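Local structure of cytolethal distending toxin subunit B (2F1N) at residues F16-W21 with V48-V53; M181-F186 with D222-G227; L109-N114 with P132-R137; Y94-A99 with R115-V120; P60-D65 with L80-S85. The protein nicks DNA as the endonuclease subunit of a tripartite toxin, very probably causing the DNA damage that leads to G2/M arrest and cell distention. All coordinates share one frame; numbering follows the deposited sequence.

Overall arrangement
Interactions 1, 2 and 3 form the buried centre of the two-sheet fold. Interaction 1 is a parallel strand pair of the larger sheet and interaction 2 an antiparallel pair of the smaller one; both are held by backbone hydrogen bonds, and their facing side chains touch. Interaction 3 joins the two sheets by van der Waals packing, mostly of leucine and isoleucine methyls, with no hydrogen bond. Its centre lies about 6 Å from that of interaction 4, partly buried, where two tyrosines meet the chain passing between sheets. Interaction 5 is outermost, its centre about 19 Å from the chain's; there a turn and the edge strand after it combine backbone bonds, a proline-tryptophan contact and a bridging water.

Interaction 1 of 5, residues F16-W21 with V48-V53; sequences FRVATW and VDILAV
V48 approaches from beside the R17 carbonyl, its CB 3.6 Å from R17 O, and its CG1 lies against both the A19 methyl and the end of R17, whose side chain crosses it at about a right angle. D49 grips R17 twice: D49 N donates to R17 O at 2.8 Å, and D49 OD2 accepts from R17 N at 2.9 Å. The second bond is fairly straight (165° at the hydrogen) and meets the carboxylate on its anti side, somewhat out of its plane. A CG lying beside its own backbone N (chi1 -58°) directs the D49 acid group there, and N114 ND2 bonds OD1, so partners at both oxygens restrain the group. I50 O takes A19 N at 3.0 Å; its CB runs alongside V18 CG1, while CD1 sits 3.9 Å from CD2 of the F16 ring. L51 brings CD1 to 3.8 Å from A19 CB, on the face shared with W21. A52 N donates almost linearly to A19 O (2.9 Å, 176°), and A52 O accepts W21 N at 2.8 Å. V53 adds a CA-H...O contact to W21 O. Helix 31-42 connects these parallel strands in a beta-alpha-beta unit of the DNase I-like fold and lies on one face, against L51 and W21; on the other, V18, I50 and A52 meet strand 141-147 of the second sheet, and T20 meets strand 179-183.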
# COMPACT_ATOMS: atom_id res chain seq x y z
N PHE A 16 -5.77 -2.45 -12.99
CA PHE A 16 -5.64 -1.38 -11.98
C PHE A 16 -4.40 -0.48 -12.20
O PHE A 16 -3.34 -0.99 -12.56
CB PHE A 16 -5.48 -2.00 -10.59
CG PHE A 16 -6.68 -2.79 -10.10
CD1 PHE A 16 -6.90 -4.08 -10.55
CD2 PHE A 16 -7.56 -2.23 -9.18
CE1 PHE A 16 -8.00 -4.82 -10.09
CE2 PHE A 16 -8.66 -2.95 -8.70
CZ PHE A 16 -8.89 -4.25 -9.16
N ARG A 17 -4.54 0.83 -11.95
CA ARG A 17 -3.39 1.71 -11.72
C ARG A 17 -3.32 1.86 -10.20
O ARG A 17 -4.31 2.23 -9.58
CB ARG A 17 -3.63 3.10 -12.31
CG ARG A 17 -3.56 3.17 -13.81
CD ARG A 17 -3.82 4.58 -14.34
NE ARG A 17 -3.19 5.66 -13.55
CZ ARG A 17 -1.93 6.05 -13.71
NH1 ARG A 17 -1.17 5.46 -14.63
NH2 ARG A 17 -1.42 7.03 -12.96
N VAL A 18 -2.18 1.52 -9.62
CA VAL A 18 -2.03 1.63 -8.17
C VAL A 18 -0.78 2.44 -7.88
O VAL A 18 0.02 2.75 -8.77
CB VAL A 18 -1.96 0.23 -7.48
CG1 VAL A 18 -3.18 -0.66 -7.89
CG2 VAL A 18 -0.69 -0.49 -7.85
N ALA A 19 -0.61 2.84 -6.63
CA ALA A 19 0.61 3.58 -6.25
C ALA A 19 0.86 3.48 -4.76
O ALA A 19 0.03 2.98 -4.00
CB ALA A 19 0.45 5.11 -6.64
N THR A 20 2.06 3.89 -4.34
CA THR A 20 2.39 3.90 -2.93
C THR A 20 3.12 5.22 -2.62
O THR A 20 3.88 5.72 -3.47
CB THR A 20 3.26 2.66 -2.61
OG1 THR A 20 3.66 2.72 -1.24
CG2 THR A 20 4.59 2.68 -3.39
N TRP A 21 2.82 5.80 -1.46
CA TRP A 21 3.51 7.00 -1.04
C TRP A 21 3.71 7.07 0.47
O TRP A 21 2.76 6.93 1.25
CB TRP A 21 2.66 8.21 -1.52
CG TRP A 21 3.40 9.54 -1.36
CD1 TRP A 21 4.76 9.73 -1.41
CD2 TRP A 21 2.82 10.82 -1.07
NE1 TRP A 21 5.06 11.07 -1.19
CE2 TRP A 21 3.88 11.75 -0.98
CE3 TRP A 21 1.50 11.28 -0.89
CZ2 TRP A 21 3.66 13.12 -0.72
CZ3 TRP A 21 1.28 12.62 -0.63
CH2 TRP A 21 2.36 13.53 -0.55
N VAL A 48 -5.11 7.24 -9.78
CA VAL A 48 -4.91 5.83 -9.42
C VAL A 48 -6.15 5.27 -8.73
O VAL A 48 -6.87 6.02 -8.09
CB VAL A 48 -3.64 5.62 -8.60
CG1 VAL A 48 -2.44 6.36 -9.25
CG2 VAL A 48 -3.82 6.05 -7.17
N ASP A 49 -6.38 3.96 -8.90
CA ASP A 49 -7.51 3.23 -8.28
C ASP A 49 -7.24 2.91 -6.81
O ASP A 49 -8.16 2.97 -5.99
CB ASP A 49 -7.71 1.93 -9.05
CG ASP A 49 -7.98 2.19 -10.52
OD1 ASP A 49 -8.90 3.02 -10.81
OD2 ASP A 49 -7.30 1.66 -11.46
N ILE A 50 -5.99 2.56 -6.50
CA ILE A 50 -5.63 2.20 -5.13
C ILE A 50 -4.34 2.93 -4.80
O ILE A 50 -3.39 2.89 -5.58
CB ILE A 50 -5.47 0.68 -4.98
CG1 ILE A 50 -6.87 0.03 -5.11
CG2 ILE A 50 -4.94 0.33 -3.57
CD1 ILE A 50 -6.87 -1.36 -5.48
N LEU A 51 -4.34 3.65 -3.68
CA LEU A 51 -3.13 4.24 -3.16
C LEU A 51 -2.81 3.65 -1.76
O LEU A 51 -3.63 3.73 -0.82
CB LEU A 51 -3.27 5.78 -3.05
CG LEU A 51 -2.10 6.53 -2.40
CD1 LEU A 51 -0.80 6.41 -3.25
CD2 LEU A 51 -2.50 7.99 -2.12
N ALA A 52 -1.58 3.14 -1.61
CA ALA A 52 -1.08 2.70 -0.32
C ALA A 52 -0.31 3.87 0.27
O ALA A 52 0.52 4.51 -0.41
CB ALA A 52 -0.15 1.46 -0.47
N VAL A 53 -0.57 4.13 1.53
CA VAL A 53 0.08 5.27 2.22
C VAL A 53 0.80 4.79 3.49
O VAL A 53 0.26 3.94 4.26
CB VAL A 53 -1.00 6.34 2.62
CG1 VAL A 53 -0.30 7.65 3.21
CG2 VAL A 53 -1.90 6.69 1.42

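Interaction 2 of 5, residues M181-F186 with D222-G227; sequences MILGDF and DYAVAG
Backbone bonds tie I182 to V225 and G184 to Y223, two hydrogen-bonded pairs of an antiparallel ladder. I182 N donates to V225 O at 2.8 Å and V225 N returns to I182 O at 2.9 Å; G184 N to Y223 O and Y223 N to G184 O are both 3.1 Å. Aromatic contact follows on the face bearing Y223 and V225: F186 and Y223 form an offset stack with centroids 4.8 Å apart and planes at 30°. F186 CD2 lies over the rim of the tyrosine ring, while the F186 ring turns its edge, at CE2, to Y223 O at 3.3 Å. Y223 reaches this place with CG between its backbone N and carbonyl carbon (chi1 49°), and its hydroxyl is bonded to the carbonyl of R188. G184-F186 with N187 reads GDFN, a sequence of the DNase I-like family that lies at the active site in relatives; the site is probably the same here. D222 OD1 approaches D185 CB at 3.2 Å, the carboxylates turned obliquely; D222 OD2 binds T214 and H254, and D185 OD2 binds N22, probably tying both acids to that site. On the face of these acids L183 CD2 meets A224 CB at 3.7 Å and M181 SD touches the same methyl; on the other, F186 CZ packs 3.8 Å from V225 CG2.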
# COMPACT_ATOMS: atom_id res chain seq x y z
N MET A 181 -0.84 -7.85 -4.04
CA MET A 181 0.21 -6.90 -4.31
C MET A 181 0.50 -6.18 -3.00
O MET A 181 -0.42 -5.70 -2.37
CB MET A 181 -0.20 -5.87 -5.36
CG MET A 181 1.00 -5.03 -5.73
SD MET A 181 0.69 -3.74 -6.94
CE MET A 181 0.07 -4.69 -8.32
N ILE A 182 1.77 -6.15 -2.61
CA ILE A 182 2.19 -5.40 -1.42
C ILE A 182 2.89 -4.12 -1.90
O ILE A 182 3.90 -4.17 -2.62
CB ILE A 182 3.17 -6.23 -0.58
CG1 ILE A 182 2.63 -7.66 -0.29
CG2 ILE A 182 3.45 -5.46 0.74
CD1 ILE A 182 3.66 -8.64 0.30
N LEU A 183 2.38 -2.96 -1.49
CA LEU A 183 2.90 -1.67 -1.95
C LEU A 183 3.44 -0.98 -0.71
O LEU A 183 2.73 -0.88 0.29
CB LEU A 183 1.74 -0.83 -2.47
CG LEU A 183 1.13 -1.32 -3.79
CD1 LEU A 183 -0.40 -1.00 -3.91
CD2 LEU A 183 1.91 -0.62 -4.91
N GLY A 184 4.67 -0.57 -0.73
CA GLY A 184 5.11 0.14 0.46
C GLY A 184 6.53 0.55 0.48
O GLY A 184 7.22 0.50 -0.56
N ASP A 185 6.91 1.06 1.66
CA ASP A 185 8.28 1.45 1.93
C ASP A 185 8.92 0.26 2.62
O ASP A 185 8.72 -0.01 3.81
CB ASP A 185 8.29 2.71 2.82
CG ASP A 185 9.67 3.17 3.18
OD1 ASP A 185 10.70 2.50 2.84
OD2 ASP A 185 9.79 4.20 3.89
N PHE A 186 9.72 -0.45 1.83
CA PHE A 186 10.37 -1.65 2.34
C PHE A 186 11.68 -1.38 3.05
O PHE A 186 12.25 -2.27 3.69
CB PHE A 186 10.57 -2.64 1.19
CG PHE A 186 9.28 -3.21 0.66
CD1 PHE A 186 8.65 -4.25 1.35
CD2 PHE A 186 8.70 -2.69 -0.49
CE1 PHE A 186 7.41 -4.76 0.86
CE2 PHE A 186 7.48 -3.21 -1.00
CZ PHE A 186 6.85 -4.25 -0.32
N ASP A 222 10.81 2.33 -2.09
CA ASP A 222 9.34 2.30 -2.20
C ASP A 222 8.99 1.62 -3.51
O ASP A 222 9.34 2.11 -4.59
CB ASP A 222 8.81 3.74 -2.23
CG ASP A 222 9.23 4.52 -1.04
OD1 ASP A 222 8.59 4.30 0.03
OD2 ASP A 222 10.21 5.35 -1.03
N TYR A 223 8.26 0.52 -3.43
CA TYR A 223 7.96 -0.23 -4.64
C TYR A 223 6.90 -1.27 -4.33
O TYR A 223 6.20 -1.15 -3.31
CB TYR A 223 9.29 -0.83 -5.21
CG TYR A 223 10.16 -1.56 -4.23
CD1 TYR A 223 9.99 -2.93 -4.00
CD2 TYR A 223 11.22 -0.90 -3.55
CE1 TYR A 223 10.82 -3.62 -3.08
CE2 TYR A 223 12.04 -1.56 -2.59
CZ TYR A 223 11.85 -2.91 -2.39
OH TYR A 223 12.63 -3.55 -1.49
N ALA A 224 6.74 -2.26 -5.21
CA ALA A 224 5.64 -3.25 -5.08
C ALA A 224 6.14 -4.67 -5.20
O ALA A 224 7.13 -4.93 -5.90
CB ALA A 224 4.52 -3.00 -6.11
N VAL A 225 5.45 -5.61 -4.53
CA VAL A 225 5.71 -7.05 -4.72
C VAL A 225 4.38 -7.66 -5.12
O VAL A 225 3.44 -7.59 -4.35
CB VAL A 225 6.25 -7.73 -3.42
CG1 VAL A 225 6.55 -9.24 -3.69
CG2 VAL A 225 7.49 -6.99 -2.84
N ALA A 226 4.29 -8.26 -6.31
CA ALA A 226 3.07 -8.91 -6.78
C ALA A 226 3.25 -10.41 -6.64
O ALA A 226 4.36 -10.93 -6.85
CB ALA A 226 2.79 -8.56 -8.28
N GLY A 227 2.20 -11.11 -6.24
CA GLY A 227 2.35 -12.54 -6.06
C GLY A 227 1.05 -13.31 -6.08
O GLY A 227 -0.03 -12.73 -6.19

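Interaction 3 of 5, residues L109-N114 with P132-R137; sequences LALVSN and PLLGIR
L111 pushes CD1 into the opposing strand, where that one methyl meets three residues in turn. It lies 3.5 Å from L134 O, 3.6 Å from G135 CA and 3.9 Å from I136 CG2, packing directly on the backbone at G135 between L134 and I136. At one end of the contact L109 and P132 lie alongside, running opposite ways: L109 CD1 is 3.4 Å from P132 O and 4.0 Å from P132 CG. L134 answers from its own strand, its CD2 rising to 4.0 Å from A110 CA, so the leucines of the two strands interdigitate. At the other end I136 CD1 reaches S113 OG at 3.5 Å, a contact of a methyl with a hydroxyl. The axes of 109-113 and 133-137 approach no closer than 7.4 Å and run only 15° from parallel. The strands belong to different sheets and no hydrogen bond joins them, which places the contact inside the two-sheet beta sandwich of the DNase I-like fold, where the sheets come close. Rotation about the first bond explains the reach: L111 CG sits beside its backbone N (chi1 -77°), whereas I136 holds CG1 between N and carbonyl carbon (chi1 62°), turning CD1 toward the serine. Farther out, S113 OG makes a weak hydrogen bond to R115 O, and R137, just beyond I136, forms a salt bridge with E119. Strand 109-113 lies between strands 92-98 and 50-56 of the larger sheet; T145 of strand 141-147 touches L109, L111 and L134, and Y96 packs beside both S113 and I136.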
# COMPACT_ATOMS: atom_id res chain seq x y z
N LEU A 109 -0.84 3.90 8.91
CA LEU A 109 -0.98 3.31 7.56
C LEU A 109 -2.35 3.55 6.98
O LEU A 109 -3.34 3.65 7.72
CB LEU A 109 -0.81 1.78 7.63
CG LEU A 109 0.59 1.30 7.99
CD1 LEU A 109 0.44 -0.17 8.43
CD2 LEU A 109 1.56 1.50 6.88
N ALA A 110 -2.40 3.66 5.65
CA ALA A 110 -3.71 3.73 4.96
C ALA A 110 -3.70 3.12 3.58
O ALA A 110 -2.66 3.02 2.93
CB ALA A 110 -4.23 5.23 4.86
N LEU A 111 -4.89 2.72 3.16
CA LEU A 111 -5.18 2.44 1.74
C LEU A 111 -6.37 3.29 1.34
O LEU A 111 -7.38 3.39 2.07
CB LEU A 111 -5.50 0.96 1.60
CG LEU A 111 -4.35 -0.03 1.63
CD1 LEU A 111 -4.91 -1.42 2.03
CD2 LEU A 111 -3.74 -0.09 0.21
N VAL A 112 -6.29 3.89 0.16
CA VAL A 112 -7.38 4.67 -0.39
C VAL A 112 -7.82 3.97 -1.68
O VAL A 112 -6.95 3.58 -2.50
CB VAL A 112 -6.91 6.09 -0.75
CG1 VAL A 112 -8.13 7.00 -1.07
CG2 VAL A 112 -6.08 6.67 0.43
N SER A 113 -9.11 3.79 -1.83
CA SER A 113 -9.60 3.06 -3.02
C SER A 113 -10.85 3.66 -3.61
O SER A 113 -11.73 4.08 -2.90
CB SER A 113 -9.91 1.60 -2.70
OG SER A 113 -10.32 1.47 -1.38
N ASN A 114 -10.94 3.64 -4.93
CA ASN A 114 -12.17 4.17 -5.57
C ASN A 114 -13.32 3.16 -5.63
O ASN A 114 -14.40 3.48 -6.17
CB ASN A 114 -11.88 4.74 -6.95
CG ASN A 114 -11.26 3.75 -7.90
OD1 ASN A 114 -11.27 2.55 -7.70
ND2 ASN A 114 -10.76 4.29 -9.03
N PRO A 132 2.00 -3.31 11.42
CA PRO A 132 1.14 -4.37 10.87
C PRO A 132 1.10 -4.28 9.36
O PRO A 132 1.67 -3.36 8.77
CB PRO A 132 -0.25 -4.05 11.47
CG PRO A 132 -0.25 -2.54 11.58
CD PRO A 132 1.21 -2.18 11.96
N LEU A 133 0.42 -5.25 8.74
CA LEU A 133 0.05 -5.19 7.32
C LEU A 133 -1.43 -4.89 7.18
O LEU A 133 -2.21 -5.56 7.78
CB LEU A 133 0.34 -6.55 6.65
CG LEU A 133 1.85 -6.68 6.41
CD1 LEU A 133 2.24 -8.13 6.15
CD2 LEU A 133 2.32 -5.77 5.27
N LEU A 134 -1.80 -3.88 6.40
CA LEU A 134 -3.22 -3.57 6.22
C LEU A 134 -3.48 -3.84 4.76
O LEU A 134 -2.74 -3.36 3.92
CB LEU A 134 -3.46 -2.10 6.56
CG LEU A 134 -4.76 -1.42 6.08
CD1 LEU A 134 -5.94 -2.06 6.82
CD2 LEU A 134 -4.67 0.12 6.34
N GLY A 135 -4.55 -4.59 4.46
CA GLY A 135 -4.84 -4.91 3.06
C GLY A 135 -6.34 -4.86 2.77
O GLY A 135 -7.16 -4.97 3.70
N ILE A 136 -6.70 -4.69 1.48
CA ILE A 136 -8.10 -4.83 1.07
C ILE A 136 -8.17 -5.82 -0.11
O ILE A 136 -7.23 -5.93 -0.89
CB ILE A 136 -8.73 -3.48 0.65
CG1 ILE A 136 -8.03 -2.87 -0.55
CG2 ILE A 136 -8.68 -2.49 1.91
CD1 ILE A 136 -8.66 -1.58 -1.05
N ARG A 137 -9.30 -6.48 -0.23
CA ARG A 137 -9.57 -7.33 -1.40
C ARG A 137 -10.66 -6.66 -2.22
O ARG A 137 -11.67 -6.21 -1.65
CB ARG A 137 -10.04 -8.73 -0.93
CG ARG A 137 -10.31 -9.68 -2.16
CD ARG A 137 -10.79 -11.06 -1.74
NE ARG A 137 -12.03 -11.01 -0.95
CZ ARG A 137 -13.26 -10.86 -1.48
NH1 ARG A 137 -13.43 -10.70 -2.79
NH2 ARG A 137 -14.33 -10.82 -0.67

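Interaction 4 of 5, residues Y94-A99 with R115-V120; sequences YIYFSA and RRADEV
Y94 presents one face of its ring to R116. The R116 CB stands 3.7 Å from the ring centroid and 15° off the normal, a CH-pi contact made by the aliphatic root of the arginine, since its chain extends from CG to NE and leads the guanidinium away, that group turned nearly at right angles to the ring. The R116 backbone also comes close, its N 3.5 Å from Y94 CD1. Two residues on, Y96 points the same way and carries the polar part of the contact: A117 N donates to Y96 OH at 2.8 Å, almost straight at 170°. With CG beside its backbone N (chi1 -63°), the ring extends across to the loop, and A117 CB packs 3.5 Å from Y96 CZ, next to the bond. Farther along the same ring, V120 CG2 rests 4.0 Å from Y96 CE1. The Y96 hydroxyl is hydrogen-bonded to E79 OE2 as well, so two partners fix its position. A117 O is in turn hydrogen-bonded to R68 NH1. Segment 115-120 leads the chain from strand 109-113 of the larger sheet to strand 119-123 of the smaller, where D118 and E119 both face R137 in a classic beta bulge. A117 leans on I136 of strand 133-138, while Y94 packs on strand 78-83 and S98 on L134.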
# COMPACT_ATOMS: atom_id res chain seq x y z
N TYR A 94 -12.99 5.48 -0.72
CA TYR A 94 -12.97 4.79 0.57
C TYR A 94 -11.56 4.82 1.14
O TYR A 94 -10.59 4.59 0.44
CB TYR A 94 -13.43 3.31 0.40
CG TYR A 94 -14.92 3.21 0.19
CD1 TYR A 94 -15.46 3.38 -1.07
CD2 TYR A 94 -15.75 2.94 1.27
CE1 TYR A 94 -16.87 3.30 -1.27
CE2 TYR A 94 -17.11 2.84 1.11
CZ TYR A 94 -17.66 3.00 -0.18
OH TYR A 94 -19.02 2.89 -0.36
N ILE A 95 -11.43 5.14 2.45
CA ILE A 95 -10.11 5.10 3.09
C ILE A 95 -10.11 4.04 4.15
O ILE A 95 -11.04 3.96 4.97
CB ILE A 95 -9.80 6.50 3.78
CG1 ILE A 95 -9.83 7.64 2.75
CG2 ILE A 95 -8.41 6.42 4.45
CD1 ILE A 95 -9.60 9.05 3.44
N TYR A 96 -9.07 3.21 4.18
CA TYR A 96 -8.95 2.21 5.27
C TYR A 96 -7.75 2.68 6.04
O TYR A 96 -6.61 2.78 5.51
CB TYR A 96 -8.74 0.79 4.66
CG TYR A 96 -9.97 0.48 3.88
CD1 TYR A 96 -11.10 -0.06 4.53
CD2 TYR A 96 -10.10 0.88 2.54
CE1 TYR A 96 -12.31 -0.28 3.84
CE2 TYR A 96 -11.31 0.70 1.85
CZ TYR A 96 -12.40 0.12 2.51
OH TYR A 96 -13.61 -0.03 1.84
N PHE A 97 -8.00 3.05 7.29
CA PHE A 97 -6.98 3.78 8.06
C PHE A 97 -6.63 3.05 9.33
O PHE A 97 -7.53 2.67 10.08
CB PHE A 97 -7.49 5.21 8.36
CG PHE A 97 -6.37 6.18 8.68
CD1 PHE A 97 -5.82 6.21 9.91
CD2 PHE A 97 -5.87 7.04 7.67
CE1 PHE A 97 -4.76 7.07 10.21
CE2 PHE A 97 -4.79 7.93 7.97
CZ PHE A 97 -4.25 7.91 9.24
N SER A 98 -5.33 2.91 9.61
CA SER A 98 -4.90 2.28 10.87
C SER A 98 -4.05 3.25 11.64
O SER A 98 -2.94 3.55 11.21
CB SER A 98 -4.07 1.03 10.65
OG SER A 98 -4.85 0.07 10.00
N ALA A 99 -4.58 3.75 12.75
CA ALA A 99 -3.78 4.47 13.72
C ALA A 99 -2.89 3.42 14.42
O ALA A 99 -3.37 2.56 15.17
CB ALA A 99 -4.69 5.17 14.71
N ARG A 115 -13.09 1.99 -5.04
CA ARG A 115 -14.14 0.99 -4.85
C ARG A 115 -14.16 0.58 -3.37
O ARG A 115 -13.11 0.41 -2.76
CB ARG A 115 -13.85 -0.25 -5.73
CG ARG A 115 -13.92 0.06 -7.24
CD ARG A 115 -13.88 -1.18 -8.19
NE ARG A 115 -15.08 -2.04 -8.13
CZ ARG A 115 -15.91 -2.34 -9.16
NH1 ARG A 115 -15.73 -1.83 -10.38
NH2 ARG A 115 -16.95 -3.15 -8.96
N ARG A 116 -15.34 0.38 -2.80
CA ARG A 116 -15.39 -0.22 -1.47
C ARG A 116 -14.67 -1.56 -1.42
O ARG A 116 -14.85 -2.42 -2.31
CB ARG A 116 -16.85 -0.39 -1.02
CG ARG A 116 -17.09 -1.14 0.32
CD ARG A 116 -18.64 -1.40 0.55
NE ARG A 116 -18.95 -1.97 1.88
CZ ARG A 116 -18.86 -3.26 2.24
NH1 ARG A 116 -18.47 -4.19 1.38
NH2 ARG A 116 -19.14 -3.60 3.49
N ALA A 117 -13.93 -1.78 -0.34
CA ALA A 117 -13.25 -3.06 -0.19
C ALA A 117 -14.29 -4.17 -0.02
O ALA A 117 -15.24 -4.03 0.77
CB ALA A 117 -12.38 -3.03 1.10
N ASP A 118 -14.14 -5.27 -0.75
CA ASP A 118 -14.97 -6.46 -0.46
C ASP A 118 -14.64 -7.11 0.86
O ASP A 118 -15.51 -7.70 1.54
CB ASP A 118 -14.88 -7.47 -1.61
CG ASP A 118 -15.38 -6.87 -2.92
OD1 ASP A 118 -16.35 -6.08 -2.89
OD2 ASP A 118 -14.86 -7.09 -4.03
N GLU A 119 -13.37 -7.04 1.22
CA GLU A 119 -12.88 -7.66 2.45
C GLU A 119 -11.69 -6.82 2.92
O GLU A 119 -10.98 -6.22 2.11
CB GLU A 119 -12.49 -9.14 2.17
CG GLU A 119 -12.23 -10.02 3.37
CD GLU A 119 -12.07 -11.49 3.00
OE1 GLU A 119 -11.88 -11.85 1.80
OE2 GLU A 119 -12.13 -12.28 3.94
N VAL A 120 -11.52 -6.75 4.24
CA VAL A 120 -10.35 -6.06 4.80
C VAL A 120 -9.48 -7.04 5.57
O VAL A 120 -10.01 -7.80 6.41
CB VAL A 120 -10.79 -4.93 5.73
CG1 VAL A 120 -9.50 -4.09 6.19
CG2 VAL A 120 -11.80 -4.06 5.01

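Interaction 5 of 5, residues P60-D65 with L80-S85; sequences PSTAVD and LIWNLS
A type I turn from P60 to A63, closed by a hydrogen bond from A63 N to P60 O, leads into the short edge strand 64-65, which pairs antiparallel with strand 78-83 at the rim of the larger sheet, V64 opposite I81. The two residues exchange backbone bonds: V64 N to I81 O measures 2.9 Å, and I81 N to V64 O also 2.9 Å. Beside this pair, L80 CD2 reaches 3.7 Å from D65 CA. The turn itself rests on W82. P60 CG lies over the centre of the six-membered ring, 3.5 Å from its centroid and 13° off the normal, a CH-pi contact in which proline and indole cross at about a right angle. W82 directs CG opposite its backbone N (chi1 -175°), which brings the indole beneath the turn; L84 CD2 covers the other face, making a sandwich of proline, indole and leucine. T62 OG1 comes to the indole edge near its plane, 3.6 Å from W82 NE1, and the A63 methyl packs 3.9 Å from W82 CB. Where the ladder ends, a water links the two segments, donating to T62 O at 2.7 Å and accepting from N83 N at 2.9 Å. The chemistry is thus divided: V64 and I81 pair directly and T62 O reaches N83 N through water, while the indole, held on both faces and packed on V38 and I42 of helix 31-42, supports the turn through apolar contact.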
# COMPACT_ATOMS: atom_id res chain seq x y z
N PRO A 60 -8.26 12.81 6.24
CA PRO A 60 -8.86 14.11 5.96
C PRO A 60 -9.97 14.36 6.98
O PRO A 60 -10.72 13.44 7.30
CB PRO A 60 -9.48 13.91 4.56
CG PRO A 60 -8.73 12.76 3.94
CD PRO A 60 -8.36 11.90 5.08
N SER A 61 -10.04 15.60 7.49
CA SER A 61 -11.07 15.96 8.45
C SER A 61 -12.49 15.78 7.96
O SER A 61 -13.39 15.61 8.78
CB SER A 61 -10.87 17.42 8.96
OG SER A 61 -10.99 18.29 7.85
N THR A 62 -12.70 15.78 6.65
CA THR A 62 -14.07 15.56 6.16
C THR A 62 -14.41 14.11 5.84
O THR A 62 -15.53 13.84 5.46
CB THR A 62 -14.36 16.39 4.93
OG1 THR A 62 -13.42 16.04 3.90
CG2 THR A 62 -14.06 17.88 5.25
N ALA A 63 -13.46 13.19 5.97
CA ALA A 63 -13.77 11.77 5.73
C ALA A 63 -14.45 11.18 6.95
O ALA A 63 -14.07 11.49 8.10
CB ALA A 63 -12.48 10.98 5.39
N VAL A 64 -15.50 10.39 6.72
CA VAL A 64 -16.39 9.98 7.83
C VAL A 64 -16.45 8.47 7.97
O VAL A 64 -16.73 7.78 7.00
CB VAL A 64 -17.83 10.51 7.57
CG1 VAL A 64 -18.81 10.07 8.67
CG2 VAL A 64 -17.83 12.01 7.42
N ASP A 65 -16.19 7.94 9.18
CA ASP A 65 -16.27 6.49 9.45
C ASP A 65 -17.63 5.96 9.05
O ASP A 65 -18.67 6.53 9.41
CB ASP A 65 -16.14 6.27 10.97
CG ASP A 65 -15.76 4.82 11.36
OD1 ASP A 65 -16.07 3.79 10.66
OD2 ASP A 65 -15.12 4.61 12.42
N LEU A 80 -13.44 4.68 6.16
CA LEU A 80 -14.02 6.02 6.04
C LEU A 80 -14.47 6.30 4.61
O LEU A 80 -13.84 5.82 3.66
CB LEU A 80 -13.01 7.11 6.50
CG LEU A 80 -11.98 6.71 7.59
CD1 LEU A 80 -10.77 7.68 7.58
CD2 LEU A 80 -12.64 6.70 8.96
N ILE A 81 -15.56 7.04 4.44
CA ILE A 81 -15.91 7.52 3.13
C ILE A 81 -15.50 8.97 3.01
O ILE A 81 -15.74 9.78 3.92
CB ILE A 81 -17.44 7.28 2.81
CG1 ILE A 81 -17.63 5.80 2.52
CG2 ILE A 81 -17.88 8.02 1.51
CD1 ILE A 81 -19.12 5.32 2.40
N TRP A 82 -14.89 9.29 1.87
CA TRP A 82 -14.36 10.63 1.64
C TRP A 82 -15.02 11.16 0.39
O TRP A 82 -14.76 10.71 -0.74
CB TRP A 82 -12.82 10.59 1.53
CG TRP A 82 -12.10 11.92 1.41
CD1 TRP A 82 -12.56 13.17 1.78
CD2 TRP A 82 -10.77 12.10 0.91
NE1 TRP A 82 -11.58 14.11 1.53
CE2 TRP A 82 -10.47 13.48 1.02
CE3 TRP A 82 -9.79 11.22 0.41
CZ2 TRP A 82 -9.23 14.01 0.59
CZ3 TRP A 82 -8.53 11.75 0.02
CH2 TRP A 82 -8.27 13.13 0.13
N ASN A 83 -15.91 12.14 0.61
CA ASN A 83 -16.67 12.71 -0.52
C ASN A 83 -15.80 13.76 -1.18
O ASN A 83 -15.35 14.67 -0.50
CB ASN A 83 -17.99 13.34 -0.03
CG ASN A 83 -18.95 13.71 -1.18
OD1 ASN A 83 -18.53 13.98 -2.29
ND2 ASN A 83 -20.25 13.72 -0.89
N LEU A 84 -15.54 13.62 -2.48
CA LEU A 84 -14.53 14.47 -3.13
C LEU A 84 -15.17 15.57 -3.98
O LEU A 84 -14.51 16.56 -4.32
CB LEU A 84 -13.61 13.62 -4.03
CG LEU A 84 -12.71 12.59 -3.34
CD1 LEU A 84 -11.92 11.79 -4.34
CD2 LEU A 84 -11.74 13.30 -2.36
N SER A 85 -16.43 15.37 -4.35
CA SER A 85 -17.16 16.29 -5.26
C SER A 85 -18.49 15.65 -5.59
O SER A 85 -18.67 14.46 -5.37
CB SER A 85 -16.39 16.53 -6.58
OG SER A 85 -17.08 17.44 -7.45
O HOH W 1 -16.79 13.30 3.11